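Local coordinates for putative hemin transport system, substrate-binding protein (Burkholderia cenocepacia J2315, PDB 5GIZ) that binds heme in the periplasm and probably delivers it to the inner-membrane permease of a bacterial heme-uptake transporter, at residues A[14-19]-A[37-42]; A[133-138]-A[258-263]; A[151-156]-A[163-168]; A[177-182]-A[264-269]; A[212-217]-A[221-226]. All coordinates share one frame; numbering follows the deposited sequence. Where two conformers were deposited one is given.

Contact 1: residues A[14-19]-A[37-42]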
# COMPACT_ATOMS: atom_id res chain seq x y z
N ALA A 14 -1.84 -3.33 5.23
CA ALA A 14 -1.83 -2.16 6.08
C ALA A 14 -2.63 -2.32 7.33
O ALA A 14 -2.34 -1.67 8.32
CB ALA A 14 -2.32 -0.94 5.31
N LEU A 15 -3.73 -3.10 7.29
CA LEU A 15 -4.49 -3.41 8.47
C LEU A 15 -3.69 -4.23 9.44
O LEU A 15 -3.74 -4.03 10.67
CB LEU A 15 -5.85 -4.08 8.12
CG LEU A 15 -6.89 -3.21 7.49
CD1 LEU A 15 -8.17 -4.04 7.41
CD2 LEU A 15 -7.17 -1.95 8.27
N ALA A 16 -2.92 -5.20 8.93
CA ALA A 16 -2.09 -5.98 9.79
C ALA A 16 -1.00 -5.10 10.43
O ALA A 16 -0.72 -5.22 11.61
CB ALA A 16 -1.46 -7.16 9.06
N GLU A 17 -0.40 -4.23 9.63
CA GLU A 17 0.56 -3.29 10.18
C GLU A 17 -0.05 -2.46 11.28
O GLU A 17 0.60 -2.21 12.31
CB GLU A 17 1.11 -2.37 9.10
CG GLU A 17 2.04 -3.05 8.10
CD GLU A 17 2.84 -2.08 7.28
OE1 GLU A 17 3.31 -1.06 7.82
OE2 GLU A 17 3.02 -2.29 6.06
N THR A 18 -1.28 -1.99 11.05
CA THR A 18 -1.94 -1.18 12.06
C THR A 18 -2.14 -1.96 13.35
O THR A 18 -1.78 -1.51 14.44
CB THR A 18 -3.26 -0.70 11.49
OG1 THR A 18 -3.06 0.11 10.31
CG2 THR A 18 -4.06 0.15 12.50
N ALA A 19 -2.66 -3.17 13.21
CA ALA A 19 -2.84 -4.00 14.38
C ALA A 19 -1.56 -4.23 15.14
O ALA A 19 -1.49 -4.07 16.36
CB ALA A 19 -3.48 -5.31 14.03
N THR A 37 -2.19 -13.18 2.18
CA THR A 37 -0.79 -13.15 1.75
C THR A 37 -0.14 -11.81 1.64
O THR A 37 1.11 -11.74 1.62
CB THR A 37 -0.67 -13.83 0.39
OG1 THR A 37 -1.46 -13.13 -0.58
CG2 THR A 37 -1.11 -15.30 0.47
N THR A 38 -0.92 -10.73 1.59
CA THR A 38 -0.33 -9.39 1.52
C THR A 38 0.25 -8.92 2.84
O THR A 38 0.94 -7.89 2.90
CB THR A 38 -1.29 -8.30 0.99
OG1 THR A 38 -2.39 -8.09 1.87
CG2 THR A 38 -1.80 -8.63 -0.36
N CYS A 39 0.02 -9.66 3.93
CA CYS A 39 0.46 -9.22 5.24
C CYS A 39 1.82 -9.76 5.54
O CYS A 39 1.99 -10.79 6.21
CB CYS A 39 -0.55 -9.63 6.34
SG CYS A 39 -2.20 -8.94 6.13
N THR A 40 2.83 -9.02 5.08
CA THR A 40 4.22 -9.42 5.17
C THR A 40 5.06 -8.57 6.09
O THR A 40 6.22 -8.82 6.22
CB THR A 40 4.88 -9.40 3.81
OG1 THR A 40 4.85 -8.06 3.34
CG2 THR A 40 4.13 -10.29 2.86
N TYR A 41 4.48 -7.55 6.71
CA TYR A 41 5.18 -6.62 7.60
C TYR A 41 4.37 -6.37 8.86
O TYR A 41 3.18 -6.16 8.79
CB TYR A 41 5.42 -5.26 6.87
CG TYR A 41 6.44 -4.45 7.59
CD1 TYR A 41 6.07 -3.57 8.59
CD2 TYR A 41 7.77 -4.59 7.32
CE1 TYR A 41 7.00 -2.84 9.32
CE2 TYR A 41 8.72 -3.89 8.05
CZ TYR A 41 8.32 -3.05 9.06
OH TYR A 41 9.23 -2.31 9.79
N PRO A 42 5.00 -6.29 10.04
CA PRO A 42 6.40 -6.58 10.34
C PRO A 42 6.65 -8.09 10.38
O PRO A 42 5.86 -8.88 9.84
CB PRO A 42 6.57 -5.92 11.69
CG PRO A 42 5.21 -6.08 12.36
CD PRO A 42 4.19 -6.05 11.27

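Contact 2: residues A[133-138]-A[258-263]. With SO4 (sulfate ion), chain C.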
# COMPACT_ATOMS: atom_id res chain seq x y z
N GLN A 133 3.37 15.34 10.00
CA GLN A 133 3.75 16.72 9.86
C GLN A 133 5.22 16.89 9.46
O GLN A 133 5.55 17.70 8.60
CB GLN A 133 3.46 17.51 11.15
CG GLN A 133 3.80 18.98 11.01
CD GLN A 133 2.92 19.68 10.00
OE1 GLN A 133 1.70 19.73 10.16
NE2 GLN A 133 3.55 20.24 8.92
N ALA A 134 6.09 16.09 10.05
CA ALA A 134 7.52 16.08 9.69
C ALA A 134 7.71 15.70 8.24
O ALA A 134 8.52 16.27 7.56
CB ALA A 134 8.28 15.17 10.64
N ALA A 135 6.99 14.70 7.76
CA ALA A 135 7.08 14.28 6.36
C ALA A 135 6.60 15.41 5.43
O ALA A 135 7.25 15.74 4.44
CB ALA A 135 6.27 13.01 6.18
N ARG A 136 5.49 16.05 5.77
CA ARG A 136 5.00 17.20 5.01
C ARG A 136 6.09 18.27 4.93
O ARG A 136 6.33 18.80 3.86
CB ARG A 136 3.80 17.82 5.68
CG ARG A 136 2.53 17.04 5.56
CD ARG A 136 2.02 16.94 4.15
NE ARG A 136 0.56 16.80 4.14
CZ ARG A 136 -0.18 16.71 3.03
NH1 ARG A 136 0.43 16.73 1.83
NH2 ARG A 136 -1.52 16.61 3.13
N ASP A 137 6.72 18.56 6.07
CA ASP A 137 7.82 19.53 6.14
C ASP A 137 9.00 19.14 5.28
O ASP A 137 9.56 20.00 4.59
CB ASP A 137 8.33 19.71 7.59
CG ASP A 137 7.33 20.44 8.49
OD1 ASP A 137 6.30 20.97 7.96
OD2 ASP A 137 7.59 20.46 9.73
N ALA A 138 9.36 17.87 5.30
CA ALA A 138 10.50 17.39 4.49
C ALA A 138 10.22 17.57 2.99
O ALA A 138 11.06 18.02 2.20
CB ALA A 138 10.78 15.93 4.82
N ALA A 258 7.09 6.29 4.35
CA ALA A 258 6.98 5.97 2.95
C ALA A 258 7.03 7.21 2.04
O ALA A 258 7.70 7.22 1.02
CB ALA A 258 5.71 5.20 2.68
N VAL A 259 6.28 8.25 2.42
CA VAL A 259 6.31 9.50 1.68
C VAL A 259 7.72 10.16 1.78
O VAL A 259 8.26 10.58 0.78
CB VAL A 259 5.21 10.43 2.18
CG1 VAL A 259 5.38 11.84 1.62
CG2 VAL A 259 3.84 9.91 1.78
N THR A 260 8.35 10.17 2.96
CA THR A 260 9.68 10.72 3.08
C THR A 260 10.65 9.95 2.19
O THR A 260 11.53 10.54 1.55
CB THR A 260 10.12 10.65 4.55
OG1 THR A 260 9.19 11.39 5.33
CG2 THR A 260 11.48 11.24 4.75
N THR A 261 10.51 8.63 2.14
CA THR A 261 11.40 7.80 1.39
C THR A 261 11.22 7.96 -0.08
O THR A 261 12.22 8.10 -0.84
CB THR A 261 11.19 6.31 1.76
OG1 THR A 261 11.44 6.15 3.18
CG2 THR A 261 12.14 5.37 1.01
N LEU A 262 9.97 7.99 -0.54
CA LEU A 262 9.74 8.28 -1.95
C LEU A 262 10.32 9.66 -2.37
O LEU A 262 10.95 9.80 -3.40
CB LEU A 262 8.25 8.24 -2.23
CG LEU A 262 7.90 8.49 -3.71
CD1 LEU A 262 8.64 7.52 -4.62
CD2 LEU A 262 6.40 8.40 -3.90
N HIS A 263 10.08 10.67 -1.55
CA HIS A 263 10.59 12.01 -1.84
C HIS A 263 12.15 12.00 -1.88
O HIS A 263 12.74 12.58 -2.78
CB HIS A 263 10.11 13.00 -0.77
CG HIS A 263 10.68 14.36 -0.89
ND1 HIS A 263 11.75 14.75 -0.12
CD2 HIS A 263 10.33 15.43 -1.64
CE1 HIS A 263 12.06 16.00 -0.41
NE2 HIS A 263 11.17 16.46 -1.28
S SO4 C . -4.74 15.12 1.11
O1 SO4 C . -4.49 14.23 2.19
O2 SO4 C . -6.00 15.91 1.29
O3 SO4 C . -3.60 16.03 0.89
O4 SO4 C . -4.94 14.49 -0.15

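Contact 3: residues A[151-156]-A[163-168]. With SO4 (sulfate ion), chain D.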
# COMPACT_ATOMS: atom_id res chain seq x y z
N ARG A 151 7.36 14.77 -13.39
CA ARG A 151 6.38 13.80 -13.85
C ARG A 151 6.86 12.40 -13.58
O ARG A 151 7.95 12.03 -14.00
CB ARG A 151 6.10 13.99 -15.34
CG ARG A 151 5.65 15.40 -15.72
CD ARG A 151 5.38 15.50 -17.22
NE ARG A 151 4.17 14.79 -17.58
CZ ARG A 151 2.94 15.26 -17.47
NH1 ARG A 151 2.70 16.46 -16.94
NH2 ARG A 151 1.91 14.47 -17.79
N VAL A 152 6.08 11.61 -12.85
CA VAL A 152 6.46 10.27 -12.47
C VAL A 152 5.44 9.28 -13.01
O VAL A 152 4.25 9.45 -12.77
CB VAL A 152 6.52 10.13 -10.93
CG1 VAL A 152 6.87 8.70 -10.54
CG2 VAL A 152 7.52 11.14 -10.35
N LEU A 153 5.92 8.24 -13.70
CA LEU A 153 5.11 7.12 -14.20
C LEU A 153 5.27 5.99 -13.21
O LEU A 153 6.40 5.59 -12.98
CB LEU A 153 5.70 6.68 -15.51
CG LEU A 153 5.04 5.44 -16.13
CD1 LEU A 153 3.64 5.74 -16.57
CD2 LEU A 153 5.91 4.91 -17.28
N PHE A 154 4.16 5.48 -12.70
CA PHE A 154 4.14 4.27 -11.90
C PHE A 154 3.71 3.05 -12.68
O PHE A 154 2.61 3.00 -13.18
CB PHE A 154 3.25 4.38 -10.62
CG PHE A 154 3.31 3.13 -9.79
CD1 PHE A 154 4.42 2.83 -9.08
CD2 PHE A 154 2.30 2.19 -9.83
CE1 PHE A 154 4.55 1.66 -8.35
CE2 PHE A 154 2.43 1.01 -9.09
CZ PHE A 154 3.55 0.75 -8.40
N VAL A 155 4.62 2.12 -12.79
CA VAL A 155 4.38 0.81 -13.37
C VAL A 155 4.07 -0.19 -12.26
O VAL A 155 4.94 -0.46 -11.41
CB VAL A 155 5.64 0.32 -14.09
CG1 VAL A 155 5.45 -1.12 -14.59
CG2 VAL A 155 5.97 1.29 -15.25
N LEU A 156 2.89 -0.81 -12.35
CA LEU A 156 2.55 -1.90 -11.45
C LEU A 156 3.20 -3.20 -11.90
O LEU A 156 3.82 -3.90 -11.11
CB LEU A 156 1.03 -2.07 -11.40
CG LEU A 156 0.53 -3.16 -10.43
CD1 LEU A 156 1.02 -2.88 -9.00
CD2 LEU A 156 -0.98 -3.26 -10.48
N ALA A 163 3.42 -2.32 -20.26
CA ALA A 163 3.32 -2.00 -18.84
C ALA A 163 1.89 -1.67 -18.47
O ALA A 163 1.15 -1.04 -19.27
CB ALA A 163 4.18 -0.79 -18.53
N LEU A 164 1.50 -2.05 -17.26
CA LEU A 164 0.23 -1.62 -16.65
C LEU A 164 0.56 -0.46 -15.71
O LEU A 164 1.39 -0.63 -14.82
CB LEU A 164 -0.38 -2.80 -15.90
CG LEU A 164 -1.78 -2.57 -15.34
CD1 LEU A 164 -2.79 -2.63 -16.47
CD2 LEU A 164 -2.12 -3.58 -14.27
N VAL A 165 -0.09 0.69 -15.91
CA VAL A 165 0.30 1.93 -15.23
C VAL A 165 -0.86 2.57 -14.48
O VAL A 165 -2.02 2.35 -14.82
CB VAL A 165 0.91 2.93 -16.22
CG1 VAL A 165 2.14 2.32 -16.87
CG2 VAL A 165 -0.12 3.36 -17.29
N ALA A 166 -0.54 3.33 -13.43
CA ALA A 166 -1.52 3.94 -12.55
C ALA A 166 -1.96 5.32 -13.03
O ALA A 166 -1.16 6.20 -13.30
CB ALA A 166 -0.95 4.05 -11.16
N GLY A 167 -3.28 5.46 -13.15
CA GLY A 167 -3.91 6.74 -13.36
C GLY A 167 -4.37 7.32 -12.03
O GLY A 167 -3.73 7.14 -11.00
N GLN A 168 -5.47 8.07 -12.07
CA GLN A 168 -5.99 8.65 -10.86
C GLN A 168 -6.77 7.62 -10.02
O GLN A 168 -7.03 6.50 -10.47
CB GLN A 168 -6.82 9.88 -11.21
CG GLN A 168 -5.95 11.10 -11.57
CD GLN A 168 -5.14 10.96 -12.84
OE1 GLN A 168 -5.66 10.94 -13.96
NE2 GLN A 168 -3.81 10.86 -12.67
S SO4 D . -0.94 17.09 -17.52
O1 SO4 D . -0.33 17.15 -16.18
O2 SO4 D . -2.38 17.28 -17.34
O3 SO4 D . -0.34 18.14 -18.37
O4 SO4 D . -0.69 15.77 -18.14
O HOH W 1 1.67 6.62 -13.34

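Contact 4: residues A[177-182]-A[264-269]. With SO4 (sulfate ion), chain C.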
# COMPACT_ATOMS: atom_id res chain seq x y z
N ARG A 177 1.92 12.38 -5.61
CA ARG A 177 1.59 13.73 -5.19
C ARG A 177 2.02 14.08 -3.78
O ARG A 177 2.53 15.20 -3.54
CB ARG A 177 0.10 13.97 -5.31
CG ARG A 177 -0.31 14.08 -6.78
CD ARG A 177 -1.82 14.36 -6.92
NE ARG A 177 -2.61 13.19 -6.60
CZ ARG A 177 -3.49 13.07 -5.61
NH1 ARG A 177 -3.77 14.10 -4.81
NH2 ARG A 177 -4.12 11.90 -5.45
N TYR A 178 1.94 13.15 -2.82
CA TYR A 178 2.45 13.45 -1.49
C TYR A 178 3.97 13.72 -1.45
O TYR A 178 4.46 14.46 -0.61
CB TYR A 178 2.12 12.31 -0.51
CG TYR A 178 0.69 12.26 -0.05
CD1 TYR A 178 0.02 13.43 0.37
CD2 TYR A 178 0.01 11.05 0.07
CE1 TYR A 178 -1.26 13.37 0.88
CE2 TYR A 178 -1.26 11.00 0.57
CZ TYR A 178 -1.90 12.15 0.99
OH TYR A 178 -3.23 12.12 1.49
N ALA A 179 4.68 13.08 -2.37
CA ALA A 179 6.11 13.26 -2.45
C ALA A 179 6.52 14.49 -3.24
O ALA A 179 7.73 14.64 -3.48
CB ALA A 179 6.77 12.02 -3.00
N GLY A 180 5.58 15.35 -3.63
CA GLY A 180 5.91 16.61 -4.29
C GLY A 180 6.03 16.49 -5.79
O GLY A 180 6.59 17.38 -6.43
N ALA A 181 5.54 15.40 -6.36
CA ALA A 181 5.61 15.16 -7.77
C ALA A 181 4.23 15.15 -8.42
O ALA A 181 3.23 15.40 -7.74
CB ALA A 181 6.35 13.87 -8.03
N ARG A 182 4.18 14.89 -9.72
CA ARG A 182 2.92 14.82 -10.48
C ARG A 182 2.83 13.48 -11.20
O ARG A 182 3.83 13.00 -11.73
CB ARG A 182 2.91 15.95 -11.52
CG ARG A 182 1.58 16.30 -12.16
CD ARG A 182 1.80 17.50 -13.11
NE ARG A 182 0.61 17.98 -13.80
CZ ARG A 182 0.55 19.14 -14.46
NH1 ARG A 182 1.62 19.94 -14.52
NH2 ARG A 182 -0.58 19.51 -15.05
N ARG A 264 12.79 11.27 -0.97
CA ARG A 264 14.25 11.19 -0.98
C ARG A 264 14.70 10.54 -2.27
O ARG A 264 15.62 11.01 -2.92
CB ARG A 264 14.80 10.32 0.19
CG ARG A 264 16.30 10.12 0.22
CD ARG A 264 16.80 9.00 1.15
NE ARG A 264 16.59 9.38 2.53
CZ ARG A 264 15.72 8.82 3.34
NH1 ARG A 264 15.01 7.79 2.97
NH2 ARG A 264 15.60 9.27 4.60
N ARG A 265 14.07 9.43 -2.61
CA ARG A 265 14.48 8.69 -3.80
C ARG A 265 14.28 9.43 -5.12
O ARG A 265 15.14 9.45 -6.03
CB ARG A 265 13.87 7.28 -3.87
CG ARG A 265 14.29 6.41 -2.67
CD ARG A 265 13.89 4.94 -2.85
NE ARG A 265 14.31 4.25 -1.66
CZ ARG A 265 14.46 2.94 -1.54
NH1 ARG A 265 14.21 2.11 -2.55
NH2 ARG A 265 14.91 2.49 -0.43
N LEU A 266 13.18 10.16 -5.18
CA LEU A 266 12.92 10.95 -6.38
C LEU A 266 13.93 12.11 -6.42
O LEU A 266 14.43 12.46 -7.51
CB LEU A 266 11.52 11.53 -6.34
CG LEU A 266 10.36 10.55 -6.51
CD1 LEU A 266 9.06 11.29 -6.44
CD2 LEU A 266 10.38 9.86 -7.86
N SER A 267 14.23 12.68 -5.26
CA SER A 267 15.17 13.79 -5.15
C SER A 267 16.59 13.39 -5.55
O SER A 267 17.31 14.13 -6.27
CB SER A 267 15.16 14.41 -3.76
OG SER A 267 13.88 14.95 -3.50
N ASP A 268 17.02 12.20 -5.10
CA ASP A 268 18.31 11.68 -5.50
C ASP A 268 18.30 11.45 -7.01
O ASP A 268 19.28 11.79 -7.73
CB ASP A 268 18.57 10.34 -4.78
CG ASP A 268 19.04 10.48 -3.32
OD1 ASP A 268 19.28 11.59 -2.82
OD2 ASP A 268 19.17 9.40 -2.69
N ALA A 269 17.22 10.86 -7.52
CA ALA A 269 17.15 10.53 -8.92
C ALA A 269 17.23 11.76 -9.82
O ALA A 269 17.78 11.66 -10.91
CB ALA A 269 15.90 9.77 -9.25
S SO4 C . -4.74 15.12 1.11
O1 SO4 C . -4.49 14.23 2.19
O2 SO4 C . -6.00 15.91 1.29
O3 SO4 C . -3.60 16.03 0.89
O4 SO4 C . -4.94 14.49 -0.15

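Contact 5: residues A[212-217]-A[221-226]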
# COMPACT_ATOMS: atom_id res chain seq x y z
N GLU A 212 8.89 -5.75 -6.59
CA GLU A 212 8.31 -6.93 -7.21
C GLU A 212 8.15 -6.78 -8.72
O GLU A 212 8.48 -7.69 -9.50
CB GLU A 212 6.94 -7.23 -6.56
CG GLU A 212 7.04 -7.57 -5.07
CD GLU A 212 7.01 -6.41 -4.08
OE1 GLU A 212 7.29 -5.25 -4.42
OE2 GLU A 212 6.74 -6.69 -2.90
N GLY A 213 7.66 -5.62 -9.15
CA GLY A 213 7.50 -5.36 -10.58
C GLY A 213 8.82 -5.30 -11.29
O GLY A 213 8.93 -5.72 -12.45
N LEU A 214 9.85 -4.73 -10.65
CA LEU A 214 11.18 -4.65 -11.23
C LEU A 214 11.76 -6.06 -11.43
O LEU A 214 12.31 -6.33 -12.49
CB LEU A 214 12.10 -3.77 -10.33
CG LEU A 214 13.49 -3.55 -10.90
CD1 LEU A 214 13.45 -2.88 -12.25
CD2 LEU A 214 14.32 -2.76 -9.86
N ALA A 215 11.58 -6.91 -10.40
CA ALA A 215 12.03 -8.30 -10.50
C ALA A 215 11.29 -8.99 -11.61
O ALA A 215 11.90 -9.71 -12.38
CB ALA A 215 11.83 -9.07 -9.23
N ALA A 216 9.98 -8.80 -11.68
CA ALA A 216 9.18 -9.52 -12.70
C ALA A 216 9.61 -9.20 -14.12
O ALA A 216 9.58 -10.07 -14.99
CB ALA A 216 7.69 -9.22 -12.54
N VAL A 217 9.95 -7.95 -14.42
CA VAL A 217 10.33 -7.54 -15.78
C VAL A 217 11.77 -7.91 -16.09
O VAL A 217 12.20 -7.88 -17.24
CB VAL A 217 10.04 -6.03 -16.01
CG1 VAL A 217 11.03 -5.13 -15.28
CG2 VAL A 217 9.99 -5.64 -17.49
N ALA A 221 17.71 -2.72 -16.66
CA ALA A 221 17.98 -2.63 -18.12
C ALA A 221 16.76 -3.16 -18.90
O ALA A 221 16.29 -2.56 -19.87
CB ALA A 221 19.22 -3.41 -18.47
N ALA A 222 16.20 -4.26 -18.42
CA ALA A 222 14.98 -4.80 -19.00
C ALA A 222 13.80 -3.84 -19.00
O ALA A 222 13.08 -3.67 -19.98
CB ALA A 222 14.61 -6.10 -18.30
N LEU A 223 13.62 -3.17 -17.87
CA LEU A 223 12.57 -2.20 -17.77
C LEU A 223 12.79 -1.07 -18.79
O LEU A 223 11.82 -0.58 -19.39
CB LEU A 223 12.59 -1.59 -16.36
CG LEU A 223 11.55 -0.51 -16.06
CD1 LEU A 223 10.12 -1.01 -16.20
CD2 LEU A 223 11.83 0.05 -14.67
N LEU A 224 14.01 -0.58 -18.88
CA LEU A 224 14.31 0.60 -19.74
C LEU A 224 14.26 0.25 -21.23
O LEU A 224 14.08 1.13 -22.07
CB LEU A 224 15.66 1.24 -19.36
CG LEU A 224 15.64 2.00 -18.00
CD1 LEU A 224 17.05 2.41 -17.58
CD2 LEU A 224 14.75 3.24 -18.07
N ALA A 225 14.38 -1.03 -21.52
CA ALA A 225 14.23 -1.53 -22.89
C ALA A 225 12.79 -1.83 -23.30
O ALA A 225 12.53 -2.11 -24.47
CB ALA A 225 15.06 -2.77 -23.03
N THR A 226 11.86 -1.80 -22.35
CA THR A 226 10.42 -1.86 -22.65
C THR A 226 10.11 -0.90 -23.82
O THR A 226 10.60 0.25 -23.83
CB THR A 226 9.58 -1.46 -21.42
OG1 THR A 226 9.81 -2.40 -20.37
CG2 THR A 226 8.04 -1.45 -21.73

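Contact 1: residues A[14-19]-A[37-42]
Ala14 O takes two hydrogen bonds from Thr18, one from N at 2.9 Å and one from OG1 at 2.8 Å, in the turn of helix 13-23 whose Ala16 and Glu17 meet Cys39 and Tyr41. This helix and strands 6-11 and 30-35 form a beta-alpha-beta unit of the N-terminal lobe, and residues 37-42 are the loop that follows its second strand. The threonine hydroxyl thus bonds within its own helix; the two donors reach the carbonyl from opposite faces of its plane. Ala16 and Cys39 make an apolar pair, CB to SG 3.5 Å; a methyl suits this place because the backbones come close here. Cys39, the centre of an inverse gamma turn, lies near Gly13, a residue seen to bind heme, and Thr37 of the same loop is another. Farther along, Glu17 meets Tyr41 obliquely, Glu17 CG 3.4 Å from Tyr41 O and Glu17 CD 3.8 Å from Tyr41 CD1, with carboxylate and ring planes 56° apart. Arg254 gathers the two residues, through a salt bridge to Glu17 OE1 and a cation-pi contact with the ring, which probably steadies the buried carboxylate's charge. The Tyr41-Pro42 peptide is cis, and Pro42 CB lies over one face of the Tyr41 ring, offset toward the rim, 3.8 Å above the plane.

Contact 2: residues A[133-138]-A[258-263]
Ala138 and His263 meet in an unusual way: Ala138 O comes to 3.4 Å from His263 CE1, a ring carbon, and no hydrogen bond crosses between the segments. The first helix, 118-141, is the long helix that links the two lobes in this family of binding proteins; the second, 255-269, is the last of the chain and packs against it. With CG anti to the backbone N (chi1 174°), His263 reaches toward the first helix, and its NE2 hydrogen-bonds to Arg142 O just past the end of that helix. Histidine therefore suits the place, having a ring carbon that borders one carbonyl and a nitrogen that bonds to another. One turn earlier the helices draw together, with 5.5 Å between Ala135 CA and Thr260 CA. Such closeness calls for a small residue, and Ala135 provides only a methyl. Facing it, Thr260 turns its hydroxyl back to Pro256 O, so the polar atom is satisfied within its own helix although it borders a methyl. Arg136, on another side of the first helix, gives NH2 to sulfate O3 (3.1 Å, 164° at the hydrogen), and Tyr178 holds the same ion. Thr260 OG1 lies 3.4 Å from Ala135 CB.

Contact 3: residues A[151-156]-A[163-168]
Val155 and Val165 face each other in the tight part of this contact, an antiparallel non-hydrogen-bonded pair with their CA atoms 4.6 Å apart. Backbone bonds flank the pair: Leu156 N gives its hydrogen to Leu164 O at 2.9 Å, and Ala166 N reaches Phe154 O at 3.2 Å. Phe154 O also receives the Val165 CA-H. Around these bonds the valines suit the strands, since their branched side chains fill the space beside the backbone. Val165 has CG1 anti to its carbonyl carbon (chi1 -60°), which brings this methyl to 3.7 Å from Leu153 CD1. The two strands, 151-159 and 162-166, form a beta hairpin in the mixed sheet of the C-terminal lobe. On the face that carries Phe154 and Ala166, Ala166 CB meets the edge of the Phe154 ring at CD2, 4.0 Å away; the ring also touches Ala172 and Tyr191, two residues seen to bind heme. Packing is looser at both ends. The partly exposed Leu156 and Leu164 lie side by side, and their side chains meet at the CD2 methyls, 4.0 Å apart. Where the strands diverge at Phe154 and Ala166, a water bridges them, accepting from Phe154 N (2.8 Å) and donating to Ala166 O. Farther out, Arg151 grips a sulfate with NH1 and NH2, the NH2 bond to O4 measuring 2.9 Å.

Contact 4: residues A[177-182]-A[264-269]
Leu266 carries the whole of this contact for residues 264-269, meeting Ala179 and Ala181 just beyond the end of helix 171-178. Along the final helix, 255-269, Arg265, near the start of the segment, turns its long side chain to strand 240-243, where NH1 hydrogen-bonds to Ser242 O. Next is Leu266, pointing toward the other segment. Its CG stands anti to the carbonyl carbon (chi1 -71°) and CD1 continues the extended chain, so that one methyl reaches both alanines, 4.2 Å from Ala179 CB and 4.1 Å from Ala181 CB. Its other methyl, CD2, packs on Val152 of strand 151-159. Ser267 follows and turns its hydroxyl back to His263 O, a bond within its own helix that suits a short polar side chain, while Ala269 closes the walk against Val241.

The surface that Leu266 meets is shaped by a Schellman motif. Gly180 N bonds to Arg177 O at 3.1 Å and Ala181 N to Ile176 O, with Gly180 as the C-prime residue. Its positive phi (88°) is one that glycine adopts readily, and there a CB would press on the preceding carbonyl. Upstream, Tyr178 gives its hydroxyl to sulfate O1 at 2.6 Å, the oxygen lying at the ring edge. Since no polar bond joins the two segments, the direct contact between them rests on dispersion and buried methyl groups: the Schellman bonds satisfy the helix-end amides locally and let two alanines offer an apolar surface to one leucine.

Contact 5: residues A[212-217]-A[221-226]
The crossover from strand 206-210 to the parallel strand 240-243 in the C-terminal lobe begins with two short helices, 211-217 and 220-225, and this contact closes the bend between them. Their axes run at 81° to each other and approach to 9.1 Å. Val217 is the centre of it. Its CG1 occupies the space between the backbone N and the carbonyl carbon (chi1 74°), and from there meets Leu223 CB at 4.0 Å, the two side chains crossing at about a right angle. Leu214, one turn earlier, extends its CD1 to 4.1 Å from Leu223 CD2. Leucine suits this buried layer, being apolar and long enough to reach from one helix to the other. Ala222 is where the helices come tightest: its CB lies 3.2 Å from Val217 O, a place suited to a side chain no larger than a methyl. At the end of the second helix the chain folds back: Thr226 OG1 (2.9 Å) and Thr226 N (3.2 Å) both reach Leu223 O from the same face, with OG1 37° out of the carbonyl plane. The same hydroxyl hydrogen-bonds to His158 NE2, and so probably fixes the rotation of a histidine seen to bind heme. The helices pack on the sheet: Leu214 on Ile209 and Ser242, Leu223 on Val207, Ile209 and Val240, and both Val217 and Leu223 on His158 of strand 151-159.

How the contacts relate
Contact 1 stands apart in the N-terminal lobe, its centre 21 to 26 Å from those of the others, and it comes first along the chain. The other four gather round the C-terminal lobe. Contacts 2 and 4 share helix 255-269, have centres 9 Å apart and hold the same sulfate through Arg136 and Tyr178. Contact 3 meets contact 4 through a probable hydrogen bond of Val152 N to Arg182 O and the packing of Val152 on Ala181; the centres of contacts 3 and 5 are about 14 Å apart. Contacts 3 and 5 both fall within the chain span bracketed by contact 2, so the last helix returns to cover earlier elements. Heme-binding residues lie in or beside contacts 1, 3 and 5, consistent with heme held between the lobes.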